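Local coordinates for PAN2-PAN3 deadenylation complex catalytic subunit pan2 (Neurospora crassa, PDB 4CZX), which probably shortens the poly(A) tails of mRNA as catalytic subunit of the PAN deadenylation complex, this chain being the subunit's N-terminal WD40 domain, at residues Pro23-Gly28 against Asn307-Tyr312; Val15-Pro20 against Gly52-Arg57; Leu41-Thr46 against Val85-Ser90. One frame throughout, in Å; residues are numbered along the deposited sequence. Where two conformers were deposited one is given.

Contact 1: Pro23-Gly28 against Asn307-Tyr312; sequences PDYHAG and NKHNTY
Y25 and H309 cross at about a right angle, the imidazole reaching out of its loop until ND1 lies 3.4 Å from CD1 of the phenol ring. The ring planes are inclined at 55° with centroids 4.8 Å apart, a tilt between a stack and an edge-to-face pair. CG of Y25 is anti to the backbone N (chi1 -179°), which carries the ring off the 3-10 turn 25-27 to lie beside the imidazole. The tip of the imidazole also meets backbone. O of G28 lies 3.1 Å from CE1 of H309, oblique to the imidazole ring. The same carbon is 3.3 Å from O of Y25, the oxygen here at the ring edge, near its plane. That second carbonyl also closes the turn, since N of G28 donates to O of Y25 at 3.2 Å. The imidazole is held by a hydrogen bond from ND1 to O of P18, while D24, whose side chain leads away from the histidine, forms salt bridges with K48 and R66. The loop between strands 10-16 and 32-35 meets the turn before strand 310-315 at the surface of the WD40 propeller. ND1 probably carries a proton, since a carbonyl oxygen can only accept. CE1, flanked by two ring nitrogens, has a polarised C-H, so the two carbonyl oxygens probably add a weak electrostatic attraction and may favour positive charge on the ring.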
loop_
_atom_site.group_PDB
_atom_site.type_symbol
_atom_site.label_atom_id
_atom_site.label_comp_id
_atom_site.label_asym_id
_atom_site.label_seq_id
_atom_site.Cartn_x
_atom_site.Cartn_y
_atom_site.Cartn_z
ATOM N N PRO A 23 10.183 13.325 -1.901
ATOM C CA PRO A 23 8.868 13.240 -2.548
ATOM C C PRO A 23 8.313 14.575 -3.050
ATOM O O PRO A 23 7.415 14.561 -3.898
ATOM C CB PRO A 23 7.968 12.670 -1.446
ATOM C CG PRO A 23 8.720 12.889 -0.161
ATOM C CD PRO A 23 10.164 12.798 -0.524
ATOM N N ASP A 24 8.824 15.696 -2.546
ATOM C CA ASP A 24 8.320 17.003 -2.958
ATOM C C ASP A 24 9.210 17.700 -3.982
ATOM O O ASP A 24 8.929 18.835 -4.371
ATOM C CB ASP A 24 8.143 17.919 -1.742
ATOM C CG ASP A 24 7.119 17.383 -0.753
ATOM O OD1 ASP A 24 6.442 16.380 -1.069
ATOM O OD2 ASP A 24 6.978 17.982 0.331
ATOM N N TYR A 25 10.270 17.037 -4.427
ATOM C CA TYR A 25 11.207 17.654 -5.379
ATOM C C TYR A 25 10.532 18.274 -6.614
ATOM O O TYR A 25 10.846 19.401 -7.031
ATOM C CB TYR A 25 12.227 16.606 -5.820
ATOM C CG TYR A 25 13.263 17.104 -6.790
ATOM C CD1 TYR A 25 14.255 17.982 -6.380
ATOM C CD2 TYR A 25 13.263 16.678 -8.123
ATOM C CE1 TYR A 25 15.214 18.435 -7.255
ATOM C CE2 TYR A 25 14.223 17.130 -9.010
ATOM C CZ TYR A 25 15.196 18.011 -8.566
ATOM O OH TYR A 25 16.163 18.470 -9.423
ATOM N N HIS A 26 9.587 17.545 -7.194
ATOM C CA HIS A 26 8.844 17.928 -8.400
ATOM C C HIS A 26 8.083 19.235 -8.237
ATOM O O HIS A 26 7.724 19.903 -9.209
ATOM C CB HIS A 26 7.838 16.829 -8.760
ATOM C CG HIS A 26 6.680 16.749 -7.811
ATOM N ND1 HIS A 26 6.750 16.091 -6.600
ATOM C CD2 HIS A 26 5.432 17.276 -7.881
ATOM C CE1 HIS A 26 5.593 16.205 -5.971
ATOM N NE2 HIS A 26 4.775 16.914 -6.729
ATOM N N ALA A 27 7.767 19.560 -6.988
ATOM C CA ALA A 27 6.905 20.699 -6.699
ATOM C C ALA A 27 7.675 22.024 -6.589
ATOM O O ALA A 27 7.065 23.090 -6.552
ATOM C CB ALA A 27 6.105 20.441 -5.419
ATOM N N GLY A 28 9.005 21.960 -6.546
ATOM C CA GLY A 28 9.812 23.170 -6.614
ATOM C C GLY A 28 10.772 23.370 -5.448
ATOM O O GLY A 28 10.916 22.499 -4.595
ATOM N N ASN A 307 16.678 29.011 -6.132
ATOM C CA ASN A 307 15.618 28.343 -6.871
ATOM C C ASN A 307 16.090 27.029 -7.488
ATOM O O ASN A 307 15.329 26.362 -8.180
ATOM C CB ASN A 307 15.041 29.277 -7.942
ATOM C CG ASN A 307 15.981 29.504 -9.093
ATOM O OD1 ASN A 307 17.192 29.344 -8.969
ATOM N ND2 ASN A 307 15.423 29.877 -10.236
ATOM N N LYS A 308 17.341 26.658 -7.223
ATOM C CA LYS A 308 17.872 25.358 -7.642
ATOM C C LYS A 308 17.844 24.339 -6.490
ATOM O O LYS A 308 18.507 23.299 -6.554
ATOM C CB LYS A 308 19.303 25.505 -8.170
ATOM C CG LYS A 308 19.437 26.344 -9.460
ATOM C CD LYS A 308 18.455 25.924 -10.543
ATOM C CE LYS A 308 18.687 26.711 -11.843
ATOM N NZ LYS A 308 18.682 28.196 -11.631
ATOM N N HIS A 309 17.078 24.670 -5.448
ATOM C CA HIS A 309 16.848 23.830 -4.255
ATOM C C HIS A 309 18.006 23.818 -3.239
ATOM O O HIS A 309 17.992 23.025 -2.294
ATOM C CB HIS A 309 16.516 22.378 -4.652
ATOM C CG HIS A 309 15.260 22.229 -5.458
ATOM N ND1 HIS A 309 14.361 21.206 -5.246
ATOM C CD2 HIS A 309 14.766 22.953 -6.493
ATOM C CE1 HIS A 309 13.359 21.315 -6.100
ATOM N NE2 HIS A 309 13.582 22.364 -6.871
ATOM N N ASN A 310 18.994 24.691 -3.401
ATOM C CA ASN A 310 20.086 24.733 -2.430
ATOM C C ASN A 310 19.794 25.688 -1.296
ATOM O O ASN A 310 19.217 26.748 -1.511
ATOM C CB ASN A 310 21.401 25.156 -3.083
ATOM C CG ASN A 310 21.736 24.339 -4.300
ATOM O OD1 ASN A 310 22.019 23.146 -4.196
ATOM N ND2 ASN A 310 21.718 24.979 -5.472
ATOM N N THR A 311 20.190 25.312 -0.086
ATOM C CA THR A 311 20.253 26.272 1.008
ATOM C C THR A 311 21.675 26.308 1.545
ATOM O O THR A 311 22.260 25.262 1.836
ATOM C CB THR A 311 19.278 25.939 2.139
ATOM O OG1 THR A 311 17.938 26.091 1.660
ATOM C CG2 THR A 311 19.485 26.882 3.325
ATOM N N TYR A 312 22.220 27.521 1.650
ATOM C CA TYR A 312 23.599 27.751 2.053
ATOM C C TYR A 312 23.651 28.452 3.394
ATOM O O TYR A 312 22.787 29.268 3.705
ATOM C CB TYR A 312 24.343 28.620 1.038
ATOM C CG TYR A 312 24.299 28.150 -0.392
ATOM C CD1 TYR A 312 23.239 28.486 -1.220
ATOM C CD2 TYR A 312 25.336 27.403 -0.926
ATOM C CE1 TYR A 312 23.201 28.074 -2.539
ATOM C CE2 TYR A 312 25.311 26.987 -2.244
ATOM C CZ TYR A 312 24.237 27.322 -3.046
ATOM O OH TYR A 312 24.199 26.903 -4.356
#

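Contact 2: Val15-Pro20 against Gly52-Arg57; sequences VAYPSP and GSFIGR
The F54 ring has V15 over one face and Y17 at its edge. CG1 of V15 stands almost exactly above the ring centre, 4.3 Å from the centroid and 8° off the normal, a clear CH-pi contact. CG2, the second branch of the same valine, stays on the same side of the ring but is displaced past the rim, 3.8 Å from CE2 of F54. With chi1 at 70°, CG1 takes the crowded position between backbone N and carbonyl carbon, and this presents both methyls to the phenyl, whose side chain arrives from the opposite direction. Against Y17 the phenylalanine acts as the edge partner of a T-shaped pair: the planes stand at 73°, the centroids 5.4 Å apart, and CZ of F54 comes to 3.7 Å from CD1 of Y17. CE1 of F54 lies over one face of the tyrosine, displaced toward its rim.

The phenol end of Y17 reaches G52 of strand 50-55, where OH is 3.6 Å from the backbone N. G52 has no side chain, and the phenol end can therefore rest directly on the main chain, CZ lying 3.8 Å from CA of G52. I44 and A64 of the same blade also touch Y17, H22 meets its ring, and L59 packs against both V15 and F54.

Strand 10-16 is the outer strand of the blade otherwise built from the C-terminal strands 290-295, 302-306 and 310-315, whereas 50-55 belongs to the blade that runs from strand 32-35 to strand 60-66. The contact thus packs strand 10-16 and the loop that follows it against the neighbouring blade, an arrangement typical of a WD40 beta-propeller whose ring is shut by velcro closure.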
loop_
_atom_site.group_PDB
_atom_site.type_symbol
_atom_site.label_atom_id
_atom_site.label_comp_id
_atom_site.label_asym_id
_atom_site.label_seq_id
_atom_site.Cartn_x
_atom_site.Cartn_y
_atom_site.Cartn_z
ATOM N N VAL A 15 22.949 22.396 1.681
ATOM C CA VAL A 15 22.122 21.213 1.569
ATOM C C VAL A 15 21.109 21.424 0.452
ATOM O O VAL A 15 20.667 22.543 0.199
ATOM C CB VAL A 15 21.408 20.867 2.909
ATOM C CG1 VAL A 15 20.334 21.894 3.241
ATOM C CG2 VAL A 15 20.798 19.451 2.846
ATOM N N ALA A 16 20.780 20.347 -0.250
ATOM C CA ALA A 16 19.700 20.379 -1.215
ATOM C C ALA A 16 18.420 19.962 -0.509
ATOM O O ALA A 16 18.337 18.861 0.037
ATOM C CB ALA A 16 20.007 19.458 -2.397
ATOM N N TYR A 17 17.425 20.840 -0.484
ATOM C CA TYR A 17 16.174 20.499 0.193
ATOM C C TYR A 17 15.018 21.288 -0.412
ATOM O O TYR A 17 14.975 22.512 -0.296
ATOM C CB TYR A 17 16.270 20.748 1.724
ATOM C CG TYR A 17 15.158 20.035 2.468
ATOM C CD1 TYR A 17 15.247 18.677 2.741
ATOM C CD2 TYR A 17 13.997 20.704 2.834
ATOM C CE1 TYR A 17 14.227 18.007 3.388
ATOM C CE2 TYR A 17 12.980 20.052 3.478
ATOM C CZ TYR A 17 13.099 18.699 3.752
ATOM O OH TYR A 17 12.082 18.036 4.379
ATOM N N PRO A 18 14.079 20.594 -1.088
ATOM C CA PRO A 18 14.032 19.140 -1.304
ATOM C C PRO A 18 15.019 18.673 -2.375
ATOM O O PRO A 18 15.117 19.307 -3.422
ATOM C CB PRO A 18 12.582 18.905 -1.751
ATOM C CG PRO A 18 12.217 20.186 -2.484
ATOM C CD PRO A 18 12.922 21.281 -1.696
ATOM N N SER A 19 15.745 17.589 -2.103
ATOM C CA SER A 19 16.676 16.991 -3.064
ATOM C C SER A 19 15.923 16.142 -4.110
ATOM O O SER A 19 14.735 15.885 -3.942
ATOM C CB SER A 19 17.697 16.125 -2.331
ATOM O OG SER A 19 17.170 14.830 -2.113
ATOM N N PRO A 20 16.610 15.696 -5.183
ATOM C CA PRO A 20 15.901 14.900 -6.202
ATOM C C PRO A 20 15.210 13.628 -5.689
ATOM O O PRO A 20 14.256 13.172 -6.320
ATOM C CB PRO A 20 17.016 14.541 -7.187
ATOM C CG PRO A 20 17.939 15.719 -7.113
ATOM C CD PRO A 20 17.959 16.077 -5.646
ATOM N N GLY A 52 11.983 20.383 7.077
ATOM C CA GLY A 52 13.247 19.742 7.407
ATOM C C GLY A 52 14.079 20.625 8.327
ATOM O O GLY A 52 14.146 21.831 8.117
ATOM N N SER A 53 14.700 20.028 9.347
ATOM C CA SER A 53 15.587 20.763 10.249
ATOM C C SER A 53 17.024 20.272 10.100
ATOM O O SER A 53 17.268 19.080 9.858
ATOM C CB SER A 53 15.131 20.625 11.704
ATOM O OG SER A 53 15.336 19.310 12.194
ATOM N N PHE A 54 17.965 21.202 10.248
ATOM C CA PHE A 54 19.390 20.943 10.033
ATOM C C PHE A 54 20.259 21.619 11.101
ATOM O O PHE A 54 20.014 22.775 11.467
ATOM C CB PHE A 54 19.786 21.411 8.634
ATOM C CG PHE A 54 18.987 20.753 7.537
ATOM C CD1 PHE A 54 17.791 21.304 7.103
ATOM C CD2 PHE A 54 19.423 19.567 6.963
ATOM C CE1 PHE A 54 17.046 20.693 6.106
ATOM C CE2 PHE A 54 18.680 18.944 5.961
ATOM C CZ PHE A 54 17.491 19.512 5.535
ATOM N N ILE A 55 21.272 20.897 11.592
ATOM C CA ILE A 55 22.072 21.342 12.740
ATOM C C ILE A 55 23.379 22.000 12.359
ATOM O O ILE A 55 24.154 21.457 11.570
ATOM C CB ILE A 55 22.451 20.162 13.681
ATOM C CG1 ILE A 55 21.231 19.320 14.044
ATOM C CG2 ILE A 55 23.169 20.670 14.932
ATOM C CD1 ILE A 55 21.600 17.943 14.579
ATOM N N GLY A 56 23.633 23.165 12.946
ATOM C CA GLY A 56 24.944 23.774 12.868
ATOM C C GLY A 56 25.261 24.339 11.505
ATOM O O GLY A 56 24.438 24.290 10.592
ATOM N N ARG A 57 26.467 24.876 11.370
ATOM C CA ARG A 57 26.874 25.540 10.146
ATOM C C ARG A 57 27.032 24.563 8.985
ATOM O O ARG A 57 26.981 24.964 7.827
ATOM C CB ARG A 57 28.181 26.305 10.369
ATOM C CG ARG A 57 29.367 25.440 10.752
ATOM C CD ARG A 57 30.633 26.288 10.838
ATOM N NE ARG A 57 31.807 25.506 11.216
ATOM C CZ ARG A 57 32.530 24.775 10.371
ATOM N NH1 ARG A 57 32.196 24.712 9.085
ATOM N NH2 ARG A 57 33.586 24.100 10.815
#

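Contact 3: Leu41-Thr46 against Val85-Ser90; sequences LLWIGT and VIFLGS
W43 lays its indole beneath the CG2 methyl of V85, which sits 3.6 Å above the ring plane, displaced toward the rim. The nearest indole carbon is CZ2, 3.7 Å from CG2 of V85. Further round the six-membered ring comes F87, in an offset edge-to-face pair: its edge is turned to the indole face, the planes make 71° and CZ of F87 lies 4.1 Å from CZ3 of W43. V85 and F87, two apart on strand 85-88, project from the same side of it, and CG1 of V85 covers one face of the F87 ring. With chi1 at -69°, the indole of W43 stands anti to its own carbonyl carbon and projects toward that strand. Strands 41-45 and 85-88 are each the second strand of a four-stranded antiparallel blade, and the contact is the hydrophobic face-to-face packing of successive blades in the WD40 beta-propeller, corresponding to the predicted repeats WD 1 and WD 2. NE1 of W43 bonds to OD2 of D36, just after strand 32-35 of the same blade. F78 and F80 of the second blade meet the indole, while F87 reaches A51 across the interface.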
loop_
_atom_site.group_PDB
_atom_site.type_symbol
_atom_site.label_atom_id
_atom_site.label_comp_id
_atom_site.label_asym_id
_atom_site.label_seq_id
_atom_site.Cartn_x
_atom_site.Cartn_y
_atom_site.Cartn_z
ATOM N N LEU A 41 19.397 25.025 15.111
ATOM C CA LEU A 41 18.648 24.489 13.973
ATOM C C LEU A 41 18.325 25.540 12.919
ATOM O O LEU A 41 18.001 26.690 13.232
ATOM C CB LEU A 41 17.345 23.841 14.449
ATOM C CG LEU A 41 17.499 22.647 15.394
ATOM C CD1 LEU A 41 16.133 22.128 15.824
ATOM C CD2 LEU A 41 18.326 21.554 14.728
ATOM N N LEU A 42 18.417 25.122 11.663
ATOM C CA LEU A 42 17.833 25.861 10.544
ATOM C C LEU A 42 16.692 25.035 9.958
ATOM O O LEU A 42 16.866 23.847 9.643
ATOM C CB LEU A 42 18.877 26.163 9.470
ATOM C CG LEU A 42 18.372 26.932 8.238
ATOM C CD1 LEU A 42 18.015 28.377 8.585
ATOM C CD2 LEU A 42 19.406 26.893 7.124
ATOM N N TRP A 43 15.525 25.657 9.817
ATOM C CA TRP A 43 14.350 24.984 9.271
ATOM C C TRP A 43 14.055 25.407 7.835
ATOM O O TRP A 43 14.129 26.597 7.500
ATOM C CB TRP A 43 13.136 25.258 10.153
ATOM C CG TRP A 43 13.245 24.581 11.502
ATOM C CD1 TRP A 43 13.890 25.054 12.607
ATOM C CD2 TRP A 43 12.717 23.295 11.865
ATOM N NE1 TRP A 43 13.783 24.149 13.644
ATOM C CE2 TRP A 43 13.066 23.064 13.212
ATOM C CE3 TRP A 43 11.971 22.322 11.183
ATOM C CZ2 TRP A 43 12.699 21.897 13.897
ATOM C CZ3 TRP A 43 11.609 21.158 11.865
ATOM C CH2 TRP A 43 11.969 20.961 13.206
ATOM N N ILE A 44 13.722 24.427 6.993
ATOM C CA ILE A 44 13.445 24.666 5.565
ATOM C C ILE A 44 12.112 24.035 5.196
ATOM O O ILE A 44 11.856 22.879 5.544
ATOM C CB ILE A 44 14.563 24.078 4.665
ATOM C CG1 ILE A 44 15.934 24.601 5.101
ATOM C CG2 ILE A 44 14.280 24.318 3.166
ATOM C CD1 ILE A 44 17.086 24.009 4.332
ATOM N N GLY A 45 11.247 24.780 4.505
ATOM C CA GLY A 45 9.970 24.226 4.093
ATOM C C GLY A 45 9.906 23.914 2.602
ATOM O O GLY A 45 10.607 24.549 1.816
ATOM N N THR A 46 9.089 22.929 2.215
ATOM C CA THR A 46 8.870 22.599 0.792
ATOM C C THR A 46 7.526 23.102 0.283
ATOM O O THR A 46 6.655 23.494 1.059
ATOM C CB THR A 46 8.909 21.052 0.507
ATOM O OG1 THR A 46 7.669 20.453 0.912
ATOM C CG2 THR A 46 10.082 20.361 1.215
ATOM N N VAL A 85 8.004 23.990 17.534
ATOM C CA VAL A 85 7.957 24.831 16.352
ATOM C C VAL A 85 6.525 24.964 15.873
ATOM O O VAL A 85 5.783 23.978 15.839
ATOM C CB VAL A 85 8.816 24.250 15.222
ATOM C CG1 VAL A 85 8.808 25.202 13.975
ATOM C CG2 VAL A 85 10.227 23.976 15.731
ATOM N N ILE A 86 6.141 26.179 15.490
ATOM C CA ILE A 86 4.835 26.407 14.887
ATOM C C ILE A 86 4.989 26.553 13.372
ATOM O O ILE A 86 5.878 27.260 12.881
ATOM C CB ILE A 86 4.141 27.643 15.483
ATOM C CG1 ILE A 86 4.236 27.609 17.017
ATOM C CG2 ILE A 86 2.678 27.721 15.040
ATOM C CD1 ILE A 86 3.630 28.815 17.680
ATOM N N PHE A 87 4.141 25.833 12.652
ATOM C CA PHE A 87 4.195 25.747 11.188
ATOM C C PHE A 87 2.894 26.268 10.593
ATOM O O PHE A 87 1.811 25.856 11.020
ATOM C CB PHE A 87 4.407 24.297 10.732
ATOM C CG PHE A 87 5.565 23.591 11.400
ATOM C CD1 PHE A 87 5.377 22.859 12.577
ATOM C CD2 PHE A 87 6.819 23.603 10.812
ATOM C CE1 PHE A 87 6.451 22.173 13.187
ATOM C CE2 PHE A 87 7.886 22.932 11.388
ATOM C CZ PHE A 87 7.711 22.210 12.587
ATOM N N LEU A 88 2.984 27.145 9.595
ATOM C CA LEU A 88 1.782 27.686 8.971
ATOM C C LEU A 88 1.638 27.210 7.526
ATOM O O LEU A 88 2.574 27.294 6.734
ATOM C CB LEU A 88 1.777 29.229 8.997
ATOM C CG LEU A 88 0.454 29.856 8.521
ATOM C CD1 LEU A 88 0.131 31.107 9.319
ATOM C CD2 LEU A 88 0.454 30.208 7.019
ATOM N N GLY A 89 0.451 26.707 7.197
ATOM C CA GLY A 89 0.086 26.410 5.821
ATOM C C GLY A 89 -1.163 27.210 5.500
ATOM O O GLY A 89 -1.739 27.839 6.391
ATOM N N SER A 90 -1.593 27.189 4.239
ATOM C CA SER A 90 -2.762 27.960 3.837
ATOM C C SER A 90 -4.040 27.573 4.565
ATOM O O SER A 90 -4.929 28.409 4.732
ATOM C CB SER A 90 -2.987 27.827 2.324
ATOM O OG SER A 90 -2.127 28.718 1.646
#

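How the contacts relate
The three contacts follow one another round the propeller, from the closing blade to the blade of strands 32-35 to 60-66 and on to that of strands 77-80 to 102-106. Contacts 1 and 2 have centres about 10 Å apart and share the closing sheet. Contacts 2 and 3, about 13 Å apart, share the next blade through neighbouring strands 41-45 and 50-55. The centres of contacts 1 and 3 lie about 15 Å apart, with a hydrogen bond between D24 and T46 joining them. Along the chain contact 3 is nested within the loop closed by contact 1, while contact 2 crosses both; the pairing of strand 10-16 with strand 310-315 joins the two ends and closes the ring.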